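Local coordinates for dTDP-4-dehydrorhamnose reductase (Bacillus anthracis, PDB 3SC6), which catalyses the NADPH-dependent reduction of dTDP-4-dehydrorhamnose to dTDP-L-rhamnose, the last step of dTDP-L-rhamnose biosynthesis, at residues A[22-27]-A[190-195]; A[28-33]-A[200-205]; A[162-167]-A[218-223]. One frame throughout, in Å; residues are numbered along the deposited sequence. Where two conformers were deposited one is given.

Contact 1 of 3, residues A[22-27]-A[190-195]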
loop_
_atom_site.group_PDB
_atom_site.type_symbol
_atom_site.label_atom_id
_atom_site.label_comp_id
_atom_site.label_asym_id
_atom_site.label_seq_id
_atom_site.Cartn_x
_atom_site.Cartn_y
_atom_site.Cartn_z
ATOM N N GLN A 22 -0.233 -3.137 13.104
ATOM C CA GLN A 22 0.262 -3.386 14.449
ATOM C C GLN A 22 -0.849 -3.848 15.401
ATOM O O GLN A 22 -0.597 -4.611 16.331
ATOM C CB GLN A 22 0.872 -2.088 14.978
ATOM C CG GLN A 22 1.356 -2.119 16.414
ATOM C CD GLN A 22 1.909 -0.771 16.850
ATOM O OE1 GLN A 22 2.066 0.143 16.034
ATOM N NE2 GLN A 22 2.212 -0.641 18.139
ATOM N N GLU A 23 -2.069 -3.380 15.163
ATOM C CA GLU A 23 -3.213 -3.738 15.998
ATOM C C GLU A 23 -3.961 -4.977 15.532
ATOM O O GLU A 23 -4.653 -5.612 16.320
ATOM C CB GLU A 23 -4.219 -2.585 16.012
ATOM C CG GLU A 23 -3.693 -1.272 16.559
ATOM C CD GLU A 23 -4.735 -0.168 16.507
ATOM O OE1 GLU A 23 -5.850 -0.427 16.002
ATOM O OE2 GLU A 23 -4.439 0.960 16.960
ATOM N N GLU A 24 -3.831 -5.320 14.255
ATOM C CA GLU A 24 -4.532 -6.483 13.708
ATOM C C GLU A 24 -3.780 -7.823 13.737
ATOM O O GLU A 24 -4.372 -8.866 13.458
ATOM C CB GLU A 24 -5.067 -6.150 12.315
ATOM C CG GLU A 24 -6.060 -4.985 12.363
ATOM C CD GLU A 24 -6.622 -4.610 11.012
ATOM O OE1 GLU A 24 -6.246 -5.251 10.005
ATOM O OE2 GLU A 24 -7.447 -3.671 10.962
ATOM N N LEU A 25 -2.489 -7.802 14.057
ATOM C CA LEU A 25 -1.722 -9.044 14.132
ATOM C C LEU A 25 -1.983 -9.604 15.524
ATOM O O LEU A 25 -1.809 -8.899 16.518
ATOM C CB LEU A 25 -0.229 -8.813 13.915
ATOM C CG LEU A 25 0.177 -8.280 12.545
ATOM C CD1 LEU A 25 1.678 -8.036 12.500
ATOM C CD2 LEU A 25 -0.244 -9.254 11.452
ATOM N N ASN A 26 -2.410 -10.862 15.589
ATOM C CA ASN A 26 -2.710 -11.508 16.863
ATOM C C ASN A 26 -1.489 -11.508 17.791
ATOM O O ASN A 26 -0.483 -12.152 17.494
ATOM C CB ASN A 26 -3.207 -12.940 16.617
ATOM C CG ASN A 26 -3.644 -13.641 17.890
ATOM O OD1 ASN A 26 -3.636 -13.060 18.974
ATOM N ND2 ASN A 26 -4.053 -14.896 17.757
ATOM N N PRO A 27 -1.576 -10.779 18.921
ATOM C CA PRO A 27 -0.462 -10.707 19.872
ATOM C C PRO A 27 -0.157 -12.027 20.581
ATOM O O PRO A 27 0.946 -12.196 21.092
ATOM C CB PRO A 27 -0.913 -9.641 20.874
ATOM C CG PRO A 27 -2.390 -9.607 20.769
ATOM C CD PRO A 27 -2.727 -9.965 19.357
ATOM N N TYR A 190 -9.059 -1.139 1.391
ATOM C CA TYR A 190 -9.095 -0.883 2.827
ATOM C C TYR A 190 -8.074 -1.718 3.595
ATOM O O TYR A 190 -8.108 -2.946 3.575
ATOM C CB TYR A 190 -10.520 -1.037 3.376
ATOM C CG TYR A 190 -10.622 -0.969 4.882
ATOM C CD1 TYR A 190 -9.938 -0.005 5.602
ATOM C CD2 TYR A 190 -11.509 -1.785 5.569
ATOM C CE1 TYR A 190 -10.049 0.071 6.978
ATOM C CE2 TYR A 190 -11.644 -1.699 6.941
ATOM C CZ TYR A 190 -10.910 -0.770 7.638
ATOM O OH TYR A 190 -11.035 -0.681 9.000
ATOM N N VAL A 191 -7.162 -1.013 4.260
ATOM C CA VAL A 191 -6.089 -1.616 5.054
ATOM C C VAL A 191 -6.478 -2.898 5.784
ATOM O O VAL A 191 -5.733 -3.867 5.762
ATOM C CB VAL A 191 -5.530 -0.606 6.082
ATOM C CG1 VAL A 191 -4.497 -1.263 6.970
ATOM C CG2 VAL A 191 -4.934 0.608 5.372
ATOM N N ALA A 192 -7.634 -2.911 6.435
ATOM C CA ALA A 192 -8.066 -4.108 7.159
ATOM C C ALA A 192 -8.087 -5.334 6.255
ATOM O O ALA A 192 -7.655 -6.407 6.674
ATOM C CB ALA A 192 -9.414 -3.899 7.800
ATOM N N ASP A 193 -8.596 -5.185 5.030
ATOM C CA ASP A 193 -8.648 -6.309 4.082
ATOM C C ASP A 193 -7.237 -6.693 3.621
ATOM O O ASP A 193 -6.945 -7.872 3.399
ATOM C CB ASP A 193 -9.536 -5.999 2.866
ATOM C CG ASP A 193 -11.005 -5.804 3.233
ATOM O OD1 ASP A 193 -11.370 -6.001 4.410
ATOM O OD2 ASP A 193 -11.805 -5.476 2.327
ATOM N N LEU A 194 -6.370 -5.695 3.470
ATOM C CA LEU A 194 -5.001 -5.941 3.048
ATOM C C LEU A 194 -4.269 -6.711 4.145
ATOM O O LEU A 194 -3.617 -7.725 3.881
ATOM C CB LEU A 194 -4.273 -4.623 2.767
ATOM C CG LEU A 194 -2.811 -4.767 2.335
ATOM C CD1 LEU A 194 -2.715 -5.639 1.095
ATOM C CD2 LEU A 194 -2.178 -3.407 2.089
ATOM N N ASN A 195 -4.381 -6.225 5.379
ATOM C CA ASN A 195 -3.726 -6.872 6.515
ATOM C C ASN A 195 -4.158 -8.319 6.661
ATOM O O ASN A 195 -3.352 -9.169 7.033
ATOM C CB ASN A 195 -3.971 -6.092 7.809
ATOM C CG ASN A 195 -3.347 -4.703 7.783
ATOM O OD1 ASN A 195 -2.498 -4.404 6.935
ATOM N ND2 ASN A 195 -3.735 -3.859 8.737
#
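E24, at the end of helix 16-24, reaches across to the first turn of helix 191-202 and meets N195 and A192 with its carboxylate. N195 ND2 donates to E24 OE1 over 3.1 Å, with an N-H...O angle of 153°. The acceptor lies close to the amide plane of N195, whereas the amide N sits above the carboxylate, 70° out of its plane. The two side chains cross at about a right angle. CG of E24 stands opposite the carbonyl carbon (chi1 -61°), and the chain is extended beyond it, which carries the acid the full distance between the helices; the nearest CA atoms, those of E24 and N195, are still 7.2 Å apart. The close-packed part lies on the side of helix 191-202, where A192 and N195 are both buried: E24 OE2 rests 3.7 Å from A192 CB, and E24 OE1 is 3.3 Å from N195 CB. E24 OE2 is held separately by Q20 NE2, one turn back on its own helix, so both carboxylate oxygens have an amide donor. Toward solvent the contact thins out: E24 is itself partly exposed, and beyond L25 the chain turns outward into exposed N26 and P27. Helix 191-202 packs with V191 and A192 on Q20 of helix 16-24, with L194 on strand 148-157, and with A192 on helix 273-283.

Contact 2 of 3, residues A[28-33]-A[200-205]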
loop_
_atom_site.group_PDB
_atom_site.type_symbol
_atom_site.label_atom_id
_atom_site.label_comp_id
_atom_site.label_asym_id
_atom_site.label_seq_id
_atom_site.Cartn_x
_atom_site.Cartn_y
_atom_site.Cartn_z
ATOM N N GLU A 28 -1.120 -12.943 20.629
ATOM C CA GLU A 28 -0.904 -14.240 21.277
ATOM C C GLU A 28 -0.458 -15.250 20.224
ATOM O O GLU A 28 -0.937 -16.379 20.174
ATOM C CB GLU A 28 -2.163 -14.717 22.005
ATOM C CG GLU A 28 -2.609 -13.786 23.126
ATOM C CD GLU A 28 -3.833 -14.298 23.863
ATOM O OE1 GLU A 28 -4.364 -15.360 23.472
ATOM O OE2 GLU A 28 -4.264 -13.640 24.838
ATOM N N GLU A 29 0.479 -14.810 19.391
ATOM C CA GLU A 29 1.036 -15.614 18.312
ATOM C C GLU A 29 2.382 -15.022 17.894
ATOM O O GLU A 29 3.326 -15.757 17.600
ATOM C CB GLU A 29 0.079 -15.632 17.115
ATOM C CG GLU A 29 0.564 -16.461 15.928
ATOM C CD GLU A 29 -0.409 -16.453 14.749
ATOM O OE1 GLU A 29 -1.455 -15.769 14.823
ATOM O OE2 GLU A 29 -0.120 -17.130 13.742
ATOM N N TYR A 30 2.457 -13.690 17.875
ATOM C CA TYR A 30 3.674 -12.983 17.500
ATOM C C TYR A 30 4.073 -11.893 18.489
ATOM O O TYR A 30 3.226 -11.324 19.173
ATOM C CB TYR A 30 3.471 -12.251 16.167
ATOM C CG TYR A 30 3.125 -13.092 14.965
ATOM C CD1 TYR A 30 4.122 -13.648 14.184
ATOM C CD2 TYR A 30 1.806 -13.272 14.570
ATOM C CE1 TYR A 30 3.818 -14.399 13.066
ATOM C CE2 TYR A 30 1.492 -14.021 13.448
ATOM C CZ TYR A 30 2.506 -14.583 12.701
ATOM O OH TYR A 30 2.219 -15.331 11.585
ATOM N N ASP A 31 5.374 -11.613 18.556
ATOM C CA ASP A 31 5.907 -10.559 19.417
ATOM C C ASP A 31 6.046 -9.428 18.420
ATOM O O ASP A 31 6.964 -9.429 17.601
ATOM C CB ASP A 31 7.272 -10.899 20.023
ATOM C CG ASP A 31 7.213 -12.049 20.998
ATOM O OD1 ASP A 31 6.101 -12.530 21.286
ATOM O OD2 ASP A 31 8.284 -12.449 21.504
ATOM N N ILE A 32 5.127 -8.473 18.476
ATOM C CA ILE A 32 5.142 -7.347 17.549
ATOM C C ILE A 32 6.103 -6.235 17.950
ATOM O O ILE A 32 5.937 -5.610 18.993
ATOM C CB ILE A 32 3.731 -6.754 17.403
ATOM C CG1 ILE A 32 2.731 -7.855 17.006
ATOM C CG2 ILE A 32 3.747 -5.617 16.392
ATOM C CD1 ILE A 32 1.302 -7.378 16.877
ATOM N N TYR A 33 7.104 -5.994 17.104
ATOM C CA TYR A 33 8.101 -4.957 17.350
ATOM C C TYR A 33 7.984 -3.838 16.324
ATOM O O TYR A 33 8.659 -3.865 15.300
ATOM C CB TYR A 33 9.513 -5.529 17.283
ATOM C CG TYR A 33 9.812 -6.590 18.308
ATOM C CD1 TYR A 33 10.344 -6.253 19.546
ATOM C CD2 TYR A 33 9.580 -7.929 18.035
ATOM C CE1 TYR A 33 10.629 -7.220 20.486
ATOM C CE2 TYR A 33 9.859 -8.903 18.969
ATOM C CZ TYR A 33 10.383 -8.543 20.193
ATOM O OH TYR A 33 10.661 -9.511 21.126
ATOM N N LYS A 200 -2.171 -13.833 6.076
ATOM C CA LYS A 200 -2.265 -15.166 5.472
ATOM C C LYS A 200 -0.968 -15.562 4.764
ATOM O O LYS A 200 -0.536 -16.711 4.852
ATOM C CB LYS A 200 -3.484 -15.243 4.539
ATOM C CG LYS A 200 -4.817 -15.006 5.285
ATOM C CD LYS A 200 -6.058 -14.963 4.377
ATOM C CE LYS A 200 -6.301 -16.260 3.627
ATOM N NZ LYS A 200 -6.528 -17.422 4.542
ATOM N N LEU A 201 -0.337 -14.605 4.086
ATOM C CA LEU A 201 0.922 -14.871 3.376
ATOM C C LEU A 201 2.109 -15.158 4.298
ATOM O O LEU A 201 2.933 -16.019 3.991
ATOM C CB LEU A 201 1.291 -13.704 2.454
ATOM C CG LEU A 201 0.379 -13.391 1.264
ATOM C CD1 LEU A 201 0.812 -12.100 0.581
ATOM C CD2 LEU A 201 0.358 -14.561 0.277
ATOM N N ILE A 202 2.203 -14.447 5.421
ATOM C CA ILE A 202 3.325 -14.661 6.350
ATOM C C ILE A 202 3.341 -16.054 7.010
ATOM O O ILE A 202 4.398 -16.506 7.448
ATOM C CB ILE A 202 3.490 -13.503 7.377
ATOM C CG1 ILE A 202 2.364 -13.483 8.404
ATOM C CG2 ILE A 202 3.542 -12.158 6.655
ATOM C CD1 ILE A 202 2.493 -12.347 9.398
ATOM N N HIS A 203 2.191 -16.730 7.088
ATOM C CA HIS A 203 2.138 -18.086 7.683
ATOM C C HIS A 203 2.608 -19.164 6.709
ATOM O O HIS A 203 2.689 -20.331 7.072
ATOM C CB HIS A 203 0.730 -18.464 8.161
ATOM C CG HIS A 203 0.258 -17.695 9.352
ATOM N ND1 HIS A 203 -0.375 -16.476 9.259
ATOM C CD2 HIS A 203 0.293 -18.001 10.671
ATOM C CE1 HIS A 203 -0.688 -16.051 10.470
ATOM N NE2 HIS A 203 -0.297 -16.960 11.345
ATOM N N THR A 204 2.912 -18.772 5.477
ATOM C CA THR A 204 3.369 -19.714 4.465
ATOM C C THR A 204 4.694 -19.258 3.880
ATOM O O THR A 204 5.255 -18.247 4.302
ATOM C CB THR A 204 2.361 -19.813 3.310
ATOM O OG1 THR A 204 2.250 -18.541 2.654
ATOM C CG2 THR A 204 1.001 -20.246 3.825
ATOM N N SER A 205 5.194 -20.018 2.910
ATOM C CA SER A 205 6.454 -19.697 2.248
ATOM C C SER A 205 6.245 -19.632 0.736
ATOM O O SER A 205 7.159 -19.897 -0.039
ATOM C CB SER A 205 7.529 -20.721 2.602
ATOM O OG SER A 205 7.136 -22.023 2.218
#
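H203 NE2 is approached by two neighbouring side chains where the chain enters strand 30-35, an edge strand of the largely parallel sheet of the Rossmann fold: E29 OE2 and Y30 OH. The modelled bond from H203 NE2 to E29 OE2 is a His-carboxylate hydrogen bond, but its 2.4 Å is too short to be taken literally at this resolution. E29 and H203 reach for each other from opposite directions, and the acid meets the imidazole at its edge. With CG turned away from the backbone N (chi1 -179°) and the rest of the chain extended, its acid reaches the ring at full length. Y30 approaches differently. Its hydroxyl lies over one face of the imidazole, 3.0 Å from H203 NE2, and the edge of Y30 is turned to the face of H203 in an offset edge-to-face pair, with centroids 5.7 Å apart and planes at 68°. The other ring nitrogen, ND1, is bonded to N199 O in the preceding turn of helix 191-202. This polar group lies at the exposed end of the contact; further into the fold Y30 and I202 are buried and both lean on I59 of strand 59-62. There I202 CD1 comes obliquely to the tyrosine ring, 4.0 Å from Y30 CZ.

Contact 3 of 3, residues A[162-167]-A[218-223]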
loop_
_atom_site.group_PDB
_atom_site.type_symbol
_atom_site.label_atom_id
_atom_site.label_comp_id
_atom_site.label_asym_id
_atom_site.label_seq_id
_atom_site.Cartn_x
_atom_site.Cartn_y
_atom_site.Cartn_z
ATOM N N ASN A 162 -4.804 10.784 7.525
ATOM C CA ASN A 162 -5.727 11.389 6.580
ATOM C C ASN A 162 -5.838 10.511 5.349
ATOM O O ASN A 162 -4.893 9.815 4.990
ATOM C CB ASN A 162 -5.256 12.787 6.164
ATOM C CG ASN A 162 -5.172 13.752 7.334
ATOM O OD1 ASN A 162 -5.508 13.408 8.469
ATOM N ND2 ASN A 162 -4.727 14.972 7.058
ATOM N N ASN A 163 -7.001 10.537 4.714
ATOM C CA ASN A 163 -7.237 9.751 3.516
ATOM C C ASN A 163 -8.413 10.348 2.752
ATOM O O ASN A 163 -9.077 11.266 3.240
ATOM C CB ASN A 163 -7.452 8.272 3.860
ATOM C CG ASN A 163 -8.651 8.042 4.755
ATOM O OD1 ASN A 163 -9.537 8.884 4.858
ATOM N ND2 ASN A 163 -8.704 6.873 5.375
ATOM N N PHE A 164 -8.670 9.834 1.557
ATOM C CA PHE A 164 -9.762 10.340 0.733
ATOM C C PHE A 164 -11.140 10.141 1.364
ATOM O O PHE A 164 -12.021 10.962 1.169
ATOM C CB PHE A 164 -9.713 9.697 -0.653
ATOM C CG PHE A 164 -10.764 10.206 -1.605
ATOM C CD1 PHE A 164 -10.511 11.310 -2.405
ATOM C CD2 PHE A 164 -11.991 9.570 -1.717
ATOM C CE1 PHE A 164 -11.468 11.775 -3.287
ATOM C CE2 PHE A 164 -12.953 10.031 -2.600
ATOM C CZ PHE A 164 -12.690 11.133 -3.386
ATOM N N VAL A 165 -11.337 9.070 2.121
ATOM C CA VAL A 165 -12.644 8.847 2.737
ATOM C C VAL A 165 -12.921 9.860 3.855
ATOM O O VAL A 165 -14.022 10.405 3.934
ATOM C CB VAL A 165 -12.801 7.418 3.260
ATOM C CG1 VAL A 165 -14.148 7.254 3.942
ATOM C CG2 VAL A 165 -12.663 6.430 2.118
ATOM N N LYS A 166 -11.931 10.110 4.713
ATOM C CA LYS A 166 -12.102 11.072 5.808
ATOM C C LYS A 166 -12.280 12.495 5.272
ATOM O O LYS A 166 -13.004 13.291 5.859
ATOM C CB LYS A 166 -10.910 11.055 6.772
ATOM C CG LYS A 166 -10.671 9.756 7.535
ATOM C CD LYS A 166 -9.431 9.908 8.429
ATOM C CE LYS A 166 -9.114 8.656 9.223
ATOM N NZ LYS A 166 -10.215 8.281 10.136
ATOM N N THR A 167 -11.606 12.810 4.167
ATOM C CA THR A 167 -11.699 14.141 3.564
ATOM C C THR A 167 -13.113 14.443 3.058
ATOM O O THR A 167 -13.629 15.536 3.289
ATOM C CB THR A 167 -10.674 14.328 2.419
ATOM O OG1 THR A 167 -9.344 14.200 2.940
ATOM C CG2 THR A 167 -10.814 15.699 1.785
ATOM N N CYS A 218 -13.234 1.273 -10.189
ATOM C CA CYS A 218 -13.968 2.375 -9.588
ATOM C C CYS A 218 -13.405 3.704 -10.100
ATOM O O CYS A 218 -12.710 3.736 -11.108
ATOM C CB CYS A 218 -13.812 2.254 -8.069
ATOM S SG CYS A 218 -14.662 3.436 -7.069
ATOM N N SER A 219 -13.724 4.798 -9.416
ATOM C CA SER A 219 -13.239 6.131 -9.793
ATOM C C SER A 219 -13.480 7.027 -8.593
ATOM O O SER A 219 -14.460 6.831 -7.874
ATOM C CB SER A 219 -13.983 6.679 -11.008
ATOM O OG SER A 219 -15.363 6.840 -10.735
ATOM N N TRP A 220 -12.611 8.012 -8.373
ATOM C CA TRP A 220 -12.780 8.904 -7.225
ATOM C C TRP A 220 -14.190 9.458 -7.180
ATOM O O TRP A 220 -14.769 9.614 -6.107
ATOM C CB TRP A 220 -11.766 10.049 -7.224
ATOM C CG TRP A 220 -10.349 9.588 -7.215
ATOM C CD1 TRP A 220 -9.475 9.605 -8.259
ATOM C CD2 TRP A 220 -9.674 8.936 -6.135
ATOM N NE1 TRP A 220 -8.273 9.065 -7.877
ATOM C CE2 TRP A 220 -8.371 8.638 -6.579
ATOM C CE3 TRP A 220 -10.038 8.596 -4.827
ATOM C CZ2 TRP A 220 -7.429 8.013 -5.763
ATOM C CZ3 TRP A 220 -9.104 7.978 -4.018
ATOM C CH2 TRP A 220 -7.813 7.692 -4.489
ATOM N N PHE A 221 -14.734 9.740 -8.359
ATOM C CA PHE A 221 -16.080 10.274 -8.506
ATOM C C PHE A 221 -17.139 9.277 -8.009
ATOM O O PHE A 221 -17.911 9.600 -7.103
ATOM C CB PHE A 221 -16.304 10.658 -9.970
ATOM C CG PHE A 221 -17.671 11.189 -10.266
ATOM C CD1 PHE A 221 -17.972 12.521 -10.044
ATOM C CD2 PHE A 221 -18.637 10.372 -10.833
ATOM C CE1 PHE A 221 -19.227 13.020 -10.334
ATOM C CE2 PHE A 221 -19.891 10.865 -11.133
ATOM C CZ PHE A 221 -20.188 12.193 -10.883
ATOM N N GLU A 222 -17.173 8.078 -8.592
ATOM C CA GLU A 222 -18.143 7.050 -8.181
ATOM C C GLU A 222 -17.898 6.646 -6.736
ATOM O O GLU A 222 -18.832 6.337 -5.991
ATOM C CB GLU A 222 -18.042 5.810 -9.066
ATOM C CG GLU A 222 -18.370 6.043 -10.523
ATOM C CD GLU A 222 -18.210 4.788 -11.365
ATOM O OE1 GLU A 222 -17.753 3.751 -10.826
ATOM O OE2 GLU A 222 -18.530 4.843 -12.573
ATOM N N PHE A 223 -16.627 6.635 -6.356
ATOM C CA PHE A 223 -16.226 6.279 -5.008
ATOM C C PHE A 223 -16.754 7.355 -4.072
ATOM O O PHE A 223 -17.338 7.052 -3.034
ATOM C CB PHE A 223 -14.699 6.122 -4.951
ATOM C CG PHE A 223 -14.161 5.743 -3.601
ATOM C CD1 PHE A 223 -14.352 4.469 -3.106
ATOM C CD2 PHE A 223 -13.350 6.607 -2.897
ATOM C CE1 PHE A 223 -13.838 4.100 -1.887
ATOM C CE2 PHE A 223 -12.818 6.234 -1.681
ATOM C CZ PHE A 223 -13.063 4.981 -1.178
#
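The ring of F164 is met by two aromatic side chains of helix 220-231 in two different ways. W220 turns the edge of its six-membered ring to the face of F164, placing CE3 over the ring centre; the centroids are 4.7 Å apart and the planes at 50°. F223, one turn further on, meets F164 rim to rim instead: F223 CE2 lies 3.4 Å from F164 CD2, neither ring covers the other's face, and the side chains slide past each other in opposite directions. F164 is swung clear of its own backbone N (chi1 -177°), which sends it out from helix 164-172 into this corner. Beside it V165 CG2 touches F223 CZ at 3.6 Å, the two side chains crossing nearly at right angles, and both V165 and F223 lean on L277 of helix 273-283. Each helix start is capped just before the contact: N163 OD1 accepts from K166 N at 2.7 Å, and S219 OG from E222 N at 3.1 Å. W220 also stacks on W155, and its side chain is about 7 Å from the bound NADP. The arrangement is an aromatic cluster between the N-terminal turns of two helices, near the cofactor pocket.

In the fold
From the N terminus, strand 6-11, helix 16-24 and strand 30-35 form the first beta-alpha-beta unit, and contacts 1 and 2 start from consecutive segments of it. With 162 and 166 residues between their segments, both close on helix 191-202, so that helix is tied near each of its ends to the nucleotide-binding sheet's first unit; the two contacts touch through I32. Contact 3 opens at 162-167, inside both of those loops, and closes at 218-223, beyond them. All three loops therefore cross, and none lies wholly within another. Contact 3 joins helices 164-172 and 220-231 on the opposite side of the chain's centre from contact 2.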